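Local coordinates for protein nucleoside diphosphate kinase (Encephalitozoon cuniculi, PDB 3MPD) that transfers the gamma phosphate of ATP to nucleoside diphosphates, probably by a ping-pong mechanism through a phosphorylated histidine, and so supplies nucleoside triphosphates other than ATP, at residues N126-K129 with E130-L133; E47-E50 with T51-H55; S23-I26 with Q27-E31. One frame throughout, in Å; residues are numbered along the deposited sequence.

Interaction 1: residues N126-K129 with E130-L133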
loop_
_atom_site.group_PDB
_atom_site.type_symbol
_atom_site.label_atom_id
_atom_site.label_comp_id
_atom_site.label_asym_id
_atom_site.label_seq_id
_atom_site.Cartn_x
_atom_site.Cartn_y
_atom_site.Cartn_z
ATOM N N ASN A 126 12.524 13.271 13.013
ATOM C CA ASN A 126 11.106 13.412 12.665
ATOM C C ASN A 126 10.474 12.139 12.093
ATOM O O ASN A 126 9.323 11.833 12.394
ATOM C CB ASN A 126 10.880 14.617 11.755
ATOM C CG ASN A 126 11.026 15.942 12.506
ATOM O OD1 ASN A 126 11.022 15.969 13.723
ATOM N ND2 ASN A 126 11.178 17.037 11.768
ATOM N N ALA A 127 11.232 11.385 11.302
ATOM C CA ALA A 127 10.767 10.079 10.839
ATOM C C ALA A 127 10.368 9.144 11.994
ATOM O O ALA A 127 9.330 8.478 11.932
ATOM C CB ALA A 127 11.829 9.426 10.012
ATOM N N GLU A 128 11.205 9.073 13.022
ATOM C CA GLU A 128 10.931 8.193 14.183
ATOM C C GLU A 128 9.688 8.637 14.960
ATOM O O GLU A 128 8.829 7.819 15.287
ATOM C CB GLU A 128 12.155 8.113 15.100
ATOM C CG GLU A 128 13.317 7.358 14.434
ATOM C CD GLU A 128 12.931 5.957 13.964
ATOM O OE1 GLU A 128 12.487 5.139 14.811
ATOM O OE2 GLU A 128 13.087 5.663 12.748
ATOM N N LYS A 129 9.582 9.937 15.209
ATOM C CA LYS A 129 8.385 10.522 15.822
ATOM C C LYS A 129 7.126 10.247 14.984
ATOM O O LYS A 129 6.104 9.856 15.540
ATOM C CB LYS A 129 8.571 12.042 16.053
ATOM C CG LYS A 129 7.275 12.809 16.367
ATOM C CD LYS A 129 7.461 14.320 16.306
ATOM C CE LYS A 129 6.172 15.001 15.873
ATOM N NZ LYS A 129 6.085 16.388 16.356
ATOM N N GLU A 130 7.201 10.467 13.666
ATOM C CA GLU A 130 6.051 10.265 12.778
ATOM C C GLU A 130 5.649 8.787 12.696
ATOM O O GLU A 130 4.464 8.472 12.742
ATOM C CB GLU A 130 6.306 10.841 11.367
ATOM C CG GLU A 130 6.385 12.389 11.351
ATOM C CD GLU A 130 7.077 12.958 10.102
ATOM O OE1 GLU A 130 7.349 12.193 9.128
ATOM O OE2 GLU A 130 7.334 14.195 10.081
ATOM N N ILE A 131 6.629 7.891 12.585
ATOM C CA ILE A 131 6.334 6.453 12.600
ATOM C C ILE A 131 5.578 6.027 13.875
ATOM O O ILE A 131 4.538 5.356 13.777
ATOM C CB ILE A 131 7.596 5.608 12.373
ATOM C CG1 ILE A 131 8.088 5.797 10.935
ATOM C CG2 ILE A 131 7.327 4.120 12.669
ATOM C CD1 ILE A 131 9.517 5.387 10.694
ATOM N N LYS A 132 6.065 6.446 15.052
ATOM C CA LYS A 132 5.401 6.115 16.324
ATOM C C LYS A 132 4.028 6.773 16.443
ATOM O O LYS A 132 3.115 6.213 17.031
ATOM C CB LYS A 132 6.265 6.495 17.540
ATOM C CG LYS A 132 7.619 5.769 17.618
ATOM C CD LYS A 132 8.465 6.293 18.788
ATOM C CE LYS A 132 9.955 6.344 18.413
ATOM N NZ LYS A 132 10.641 7.473 19.134
ATOM N N LEU A 133 3.890 7.962 15.873
ATOM C CA LEU A 133 2.622 8.688 15.904
ATOM C C LEU A 133 1.541 8.008 15.053
ATOM O O LEU A 133 0.426 7.791 15.520
ATOM C CB LEU A 133 2.845 10.126 15.432
ATOM C CG LEU A 133 1.678 11.090 15.517
ATOM C CD1 LEU A 133 1.146 11.252 16.979
ATOM C CD2 LEU A 133 2.106 12.422 14.900
#
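Glu130 folds its side chain back over the carbonyl group of Asn126, one turn earlier in helix 124-134, which packs on the antiparallel sheet of the nucleoside diphosphate kinase fold. With CG beside its own backbone N and opposite the carbonyl carbon (chi1 -68°), the chain runs past Asn126 O, and CG comes to 3.2 Å from that oxygen. Beyond CG it extends, so that OE2 ends 3.9 Å from CB of Asn126. The same oxygen, Asn126 O, accepts the backbone bond from Glu130 N at 2.8 Å. OE1 of Glu130 is bound to Ser121 OG and to NE2 of His119, the residue that, by similarity, becomes phosphorylated. This bond to NE2 is consistent with Glu130 holding the imidazole in its orientation, while the overlap with Asn126 sets the course of the glutamate chain.

Ile131 repeats the pattern one residue on. Its CG1 branch lies over the carbonyl of Ala127, with CG1 3.1 Å from Ala127 O, while Ile131 N donates to this oxygen. Ile131 and Glu128 run side by side in the same direction, and the aliphatic tip CD1 passes 4.1 Å from Glu128 OE2; the charge of Glu128 is directed to Arg7, with which OE1 forms a salt bridge.

Lys132, exposed to solvent, drapes its methylenes across Glu128 O. Lys129 sends its ammonium group toward helix 46-52, to Thr51 O. Asn126 ND2 is held by Asp122 OD1. At the last turn, Leu133 N donates to Lys129 O at 2.9 Å in a bent bond, 144° at the hydrogen, and Leu133 CB lies 3.3 Å from the same oxygen.

Interaction 2: residues E47-E50 with T51-H55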
loop_
_atom_site.group_PDB
_atom_site.type_symbol
_atom_site.label_atom_id
_atom_site.label_comp_id
_atom_site.label_asym_id
_atom_site.label_seq_id
_atom_site.Cartn_x
_atom_site.Cartn_y
_atom_site.Cartn_z
ATOM N N GLU A 47 -6.192 15.781 16.335
ATOM C CA GLU A 47 -5.152 15.803 17.365
ATOM C C GLU A 47 -3.844 15.229 16.840
ATOM O O GLU A 47 -2.783 15.795 17.087
ATOM C CB GLU A 47 -5.589 15.022 18.621
ATOM C CG GLU A 47 -7.075 15.157 18.976
ATOM C CD GLU A 47 -7.976 14.181 18.197
ATOM O OE1 GLU A 47 -8.663 14.639 17.248
ATOM O OE2 GLU A 47 -7.997 12.965 18.535
ATOM N N VAL A 48 -3.915 14.098 16.141
ATOM C CA VAL A 48 -2.724 13.534 15.519
ATOM C C VAL A 48 -2.056 14.497 14.509
ATOM O O VAL A 48 -0.836 14.643 14.518
ATOM C CB VAL A 48 -2.974 12.131 14.900
ATOM C CG1 VAL A 48 -4.025 12.177 13.822
ATOM C CG2 VAL A 48 -1.681 11.550 14.315
ATOM N N LEU A 49 -2.851 15.169 13.674
ATOM C CA LEU A 49 -2.308 16.139 12.703
ATOM C C LEU A 49 -1.581 17.308 13.370
ATOM O O LEU A 49 -0.503 17.717 12.924
ATOM C CB LEU A 49 -3.405 16.657 11.775
ATOM C CG LEU A 49 -3.875 15.639 10.737
ATOM C CD1 LEU A 49 -5.119 16.140 10.063
ATOM C CD2 LEU A 49 -2.781 15.319 9.718
ATOM N N GLU A 50 -2.170 17.819 14.455
ATOM C CA GLU A 50 -1.587 18.900 15.259
ATOM C C GLU A 50 -0.245 18.500 15.890
ATOM O O GLU A 50 0.665 19.319 16.004
ATOM C CB GLU A 50 -2.605 19.378 16.329
ATOM C CG GLU A 50 -3.830 20.047 15.678
ATOM C CD GLU A 50 -4.954 20.454 16.634
ATOM O OE1 GLU A 50 -4.931 20.101 17.837
ATOM O OE2 GLU A 50 -5.881 21.144 16.151
ATOM N N THR A 51 -0.127 17.237 16.289
ATOM C CA THR A 51 1.146 16.697 16.783
ATOM C C THR A 51 2.149 16.537 15.635
ATOM O O THR A 51 3.291 16.980 15.741
ATOM C CB THR A 51 0.945 15.339 17.465
ATOM O OG1 THR A 51 -0.073 15.472 18.452
ATOM C CG2 THR A 51 2.249 14.839 18.111
ATOM N N HIS A 52 1.715 15.887 14.554
ATOM C CA HIS A 52 2.535 15.731 13.330
ATOM C C HIS A 52 3.117 17.067 12.858
ATOM O O HIS A 52 4.306 17.155 12.543
ATOM C CB HIS A 52 1.722 15.071 12.207
ATOM C CG HIS A 52 2.505 14.838 10.945
ATOM N ND1 HIS A 52 3.082 13.622 10.635
ATOM C CD2 HIS A 52 2.803 15.667 9.916
ATOM C CE1 HIS A 52 3.700 13.715 9.469
ATOM N NE2 HIS A 52 3.552 14.948 9.015
ATOM N N TYR A 53 2.282 18.103 12.841
ATOM C CA TYR A 53 2.702 19.419 12.353
ATOM C C TYR A 53 2.945 20.458 13.465
ATOM O O TYR A 53 2.800 21.661 13.211
ATOM C CB TYR A 53 1.697 19.955 11.307
ATOM C CG TYR A 53 1.688 19.188 9.983
ATOM C CD1 TYR A 53 2.796 19.219 9.108
ATOM C CD2 TYR A 53 0.576 18.419 9.607
ATOM C CE1 TYR A 53 2.794 18.506 7.874
ATOM C CE2 TYR A 53 0.562 17.702 8.374
ATOM C CZ TYR A 53 1.670 17.755 7.522
ATOM O OH TYR A 53 1.645 17.034 6.337
ATOM N N SER A 54 3.346 20.008 14.663
ATOM C CA SER A 54 3.550 20.916 15.814
ATOM C C SER A 54 4.562 22.031 15.538
ATOM O O SER A 54 4.399 23.162 16.008
ATOM C CB SER A 54 3.932 20.145 17.082
ATOM O OG SER A 54 5.096 19.373 16.858
ATOM N N HIS A 55 5.589 21.712 14.750
ATOM C CA HIS A 55 6.579 22.708 14.311
ATOM C C HIS A 55 5.972 23.826 13.439
ATOM O O HIS A 55 6.591 24.872 13.253
ATOM C CB HIS A 55 7.779 22.033 13.603
ATOM C CG HIS A 55 7.411 21.224 12.384
ATOM N ND1 HIS A 55 6.780 19.997 12.459
ATOM C CD2 HIS A 55 7.626 21.453 11.064
ATOM C CE1 HIS A 55 6.607 19.516 11.237
ATOM N NE2 HIS A 55 7.116 20.379 10.373
#
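The C-terminal end of helix 46-52, beside the active site of the nucleoside diphosphate kinase fold, carries a set of contacts three to four residues apart, from Glu47-Glu50 to Thr51-Ser54. Two donors of Thr51 grip one oxygen: its N and its OG1 both reach Glu47 O, each at 3.1 Å, from opposite faces of the carbonyl plane. The hydroxyl can turn back because OG1 lies beside the backbone N (chi1 -53°). His52 N follows with a nearly straight bond to Val48 O, 175° at the hydrogen and 2.8 Å between the two atoms.

Tyr53 N closes the last helical turn on Leu49 O, and Tyr53 is the first residue to leave helical geometry. Its ring passes obliquely by that carbonyl, CD2 standing 3.6 Å from Leu49 O, while CE2 meets CD2 of Leu49 at 4.3 Å. CD2 of His52 lies 3.2 Å above one face of the tyrosine ring, over its centre. Ser54 then turns the chain: its OG and N both donate to Thr51 O, from the same face.

Leu49 and Tyr53 pack on helix 62-69, and Tyr53 also touches Lys13, an ATP-binding residue by similarity. On helix 124-134, Trp134 NE1 donates to His52 ND1 and Glu130 touches the ring, which also meets His119 edge-to-face.

Interaction 3: residues S23-I26 with Q27-E31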
loop_
_atom_site.group_PDB
_atom_site.type_symbol
_atom_site.label_atom_id
_atom_site.label_comp_id
_atom_site.label_asym_id
_atom_site.label_seq_id
_atom_site.Cartn_x
_atom_site.Cartn_y
_atom_site.Cartn_z
ATOM N N SER A 23 -0.491 4.177 -7.321
ATOM C CA SER A 23 0.504 3.284 -7.966
ATOM C C SER A 23 1.694 4.064 -8.508
ATOM O O SER A 23 2.820 3.579 -8.446
ATOM C CB SER A 23 -0.076 2.409 -9.090
ATOM O OG SER A 23 -0.474 3.205 -10.191
ATOM N N ARG A 24 1.429 5.261 -9.033
ATOM C CA ARG A 24 2.477 6.119 -9.591
ATOM C C ARG A 24 3.461 6.605 -8.522
ATOM O O ARG A 24 4.649 6.772 -8.771
ATOM C CB ARG A 24 1.850 7.315 -10.348
ATOM C CG ARG A 24 1.471 6.900 -11.803
ATOM C CD ARG A 24 0.563 7.920 -12.502
ATOM N NE ARG A 24 -0.821 7.904 -12.006
ATOM C CZ ARG A 24 -1.811 8.670 -12.505
ATOM N NH1 ARG A 24 -1.570 9.518 -13.518
ATOM N NH2 ARG A 24 -3.048 8.593 -12.008
ATOM N N ILE A 25 2.942 6.891 -7.348
ATOM C CA ILE A 25 3.774 7.312 -6.219
ATOM C C ILE A 25 4.607 6.108 -5.688
ATOM O O ILE A 25 5.803 6.209 -5.491
ATOM C CB ILE A 25 2.873 7.894 -5.116
ATOM C CG1 ILE A 25 2.388 9.312 -5.515
ATOM C CG2 ILE A 25 3.595 7.892 -3.757
ATOM C CD1 ILE A 25 1.133 9.763 -4.714
ATOM N N ILE A 26 3.975 4.980 -5.464
ATOM C CA ILE A 26 4.696 3.825 -4.936
ATOM C C ILE A 26 5.791 3.367 -5.913
ATOM O O ILE A 26 6.873 2.940 -5.488
ATOM C CB ILE A 26 3.707 2.687 -4.596
ATOM C CG1 ILE A 26 2.854 3.112 -3.360
ATOM C CG2 ILE A 26 4.475 1.349 -4.344
ATOM C CD1 ILE A 26 1.811 2.045 -2.946
ATOM N N GLN A 27 5.510 3.435 -7.212
ATOM C CA GLN A 27 6.528 3.101 -8.222
ATOM C C GLN A 27 7.846 3.854 -7.995
ATOM O O GLN A 27 8.922 3.256 -8.161
ATOM C CB GLN A 27 6.019 3.395 -9.650
ATOM C CG GLN A 27 6.983 3.002 -10.785
ATOM C CD GLN A 27 6.456 3.450 -12.209
ATOM O OE1 GLN A 27 5.266 3.625 -12.426
ATOM N NE2 GLN A 27 7.354 3.640 -13.129
ATOM N N ARG A 28 7.774 5.148 -7.651
ATOM C CA ARG A 28 9.012 5.948 -7.501
ATOM C C ARG A 28 9.894 5.358 -6.393
ATOM O O ARG A 28 11.111 5.277 -6.542
ATOM C CB ARG A 28 8.757 7.427 -7.195
ATOM C CG ARG A 28 7.697 8.134 -8.068
ATOM C CD ARG A 28 8.183 8.232 -9.490
ATOM N NE ARG A 28 7.264 9.003 -10.351
ATOM C CZ ARG A 28 7.331 10.310 -10.611
ATOM N NH1 ARG A 28 8.247 11.077 -10.044
ATOM N NH2 ARG A 28 6.480 10.840 -11.483
ATOM N N PHE A 29 9.265 4.969 -5.286
ATOM C CA PHE A 29 9.989 4.438 -4.133
ATOM C C PHE A 29 10.501 3.018 -4.365
ATOM O O PHE A 29 11.633 2.655 -3.968
ATOM C CB PHE A 29 9.104 4.500 -2.880
ATOM C CG PHE A 29 8.926 5.891 -2.379
ATOM C CD1 PHE A 29 9.728 6.364 -1.353
ATOM C CD2 PHE A 29 7.984 6.751 -2.956
ATOM C CE1 PHE A 29 9.602 7.677 -0.911
ATOM C CE2 PHE A 29 7.863 8.094 -2.499
ATOM C CZ PHE A 29 8.685 8.529 -1.489
ATOM N N GLU A 30 9.662 2.210 -4.991
ATOM C CA GLU A 30 9.959 0.796 -5.179
ATOM C C GLU A 30 11.053 0.658 -6.257
ATOM O O GLU A 30 11.939 -0.190 -6.140
ATOM C CB GLU A 30 8.649 0.071 -5.588
ATOM C CG GLU A 30 8.774 -1.429 -5.808
ATOM C CD GLU A 30 7.434 -2.134 -6.077
ATOM O OE1 GLU A 30 6.567 -1.617 -6.848
ATOM O OE2 GLU A 30 7.282 -3.268 -5.568
ATOM N N GLU A 31 11.009 1.508 -7.300
ATOM C CA GLU A 31 12.031 1.449 -8.382
ATOM C C GLU A 31 13.366 2.013 -7.940
ATOM O O GLU A 31 14.414 1.638 -8.497
ATOM C CB GLU A 31 11.571 2.158 -9.679
ATOM C CG GLU A 31 10.536 1.374 -10.426
ATOM C CD GLU A 31 10.103 2.027 -11.748
ATOM O OE1 GLU A 31 10.192 3.286 -11.946
ATOM O OE2 GLU A 31 9.607 1.254 -12.578
HETATM O O HOH W 1 5.563 7.146 -11.399
#
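Backbone bonds set the frame of this part of helix 22-32, where Gln27 N donates to Ser23 O at 3.0 Å and Glu30 N to Ile26 O at 2.9 Å. The link from Arg28 N to Ile25 O, one residue shorter in span, is weak, bent to 131° at the hydrogen.

A water completes the polar contacts. It donates to Arg24 O and accepts from Arg28 NE at 2.7 Å, approaching the edge of the guanidinium in its plane. A chi1 of -47° sets CG of Arg28 beside the backbone N, 3.4 Å from Arg24 O, and the bend at chi2 (-67°) keeps the next atoms of the chain close to that carbonyl. NE stands 3.8 Å from Arg24 O, and the water bridges the pair from one side. The outer end of Arg28 is committed to Asp108 OD2 by a salt bridge. Within the second half of the stretch, Gln27 NE2 donates to Glu31 OE1; the acceptor lies in the amide plane, whereas the amide comes from above the carboxylate.

Around the Phe29 ring, contacts are of two kinds. Ile25 O meets the ring at its edge and in its plane, 3.4 Å from CD2, and the apolar CG2 branch of Ile25 approaches CE2 of the same ring at 4.5 Å.

Ile25 and Phe29 face strands 7-12 and 118-120 of the sheet, with Trp79 meeting the phenyl ring and helix 105-109 beside Arg28. On the other side the helix meets the second subunit: Ile26 packs on Ile26 of that chain, and the Glu30 carboxylate accepts from the backbone N atoms of Ile22 and Ser23 of the second subunit, in the first turn of its helix 22-32.

Interactions 1 and 2 are neighbours, their centres 11 Å apart: helix 124-134 and the end of helix 46-52 meet directly, with Leu133 CD2 packing 3.5 Å from His52 N. Both are partly buried, and each contributes one side chain, Glu130 and His52, to the surroundings of His119. Interaction 3 is the most buried of the three; it lies on the opposite side of the chain's centre, 21 Å from interaction 1 and 26 Å from interaction 2 between centres. There, Ile25 and Phe29 pack on the sheet, Ile26 and the Glu30 carboxylate meet the second subunit, and the water and Arg28 lie on another flank of 23-31.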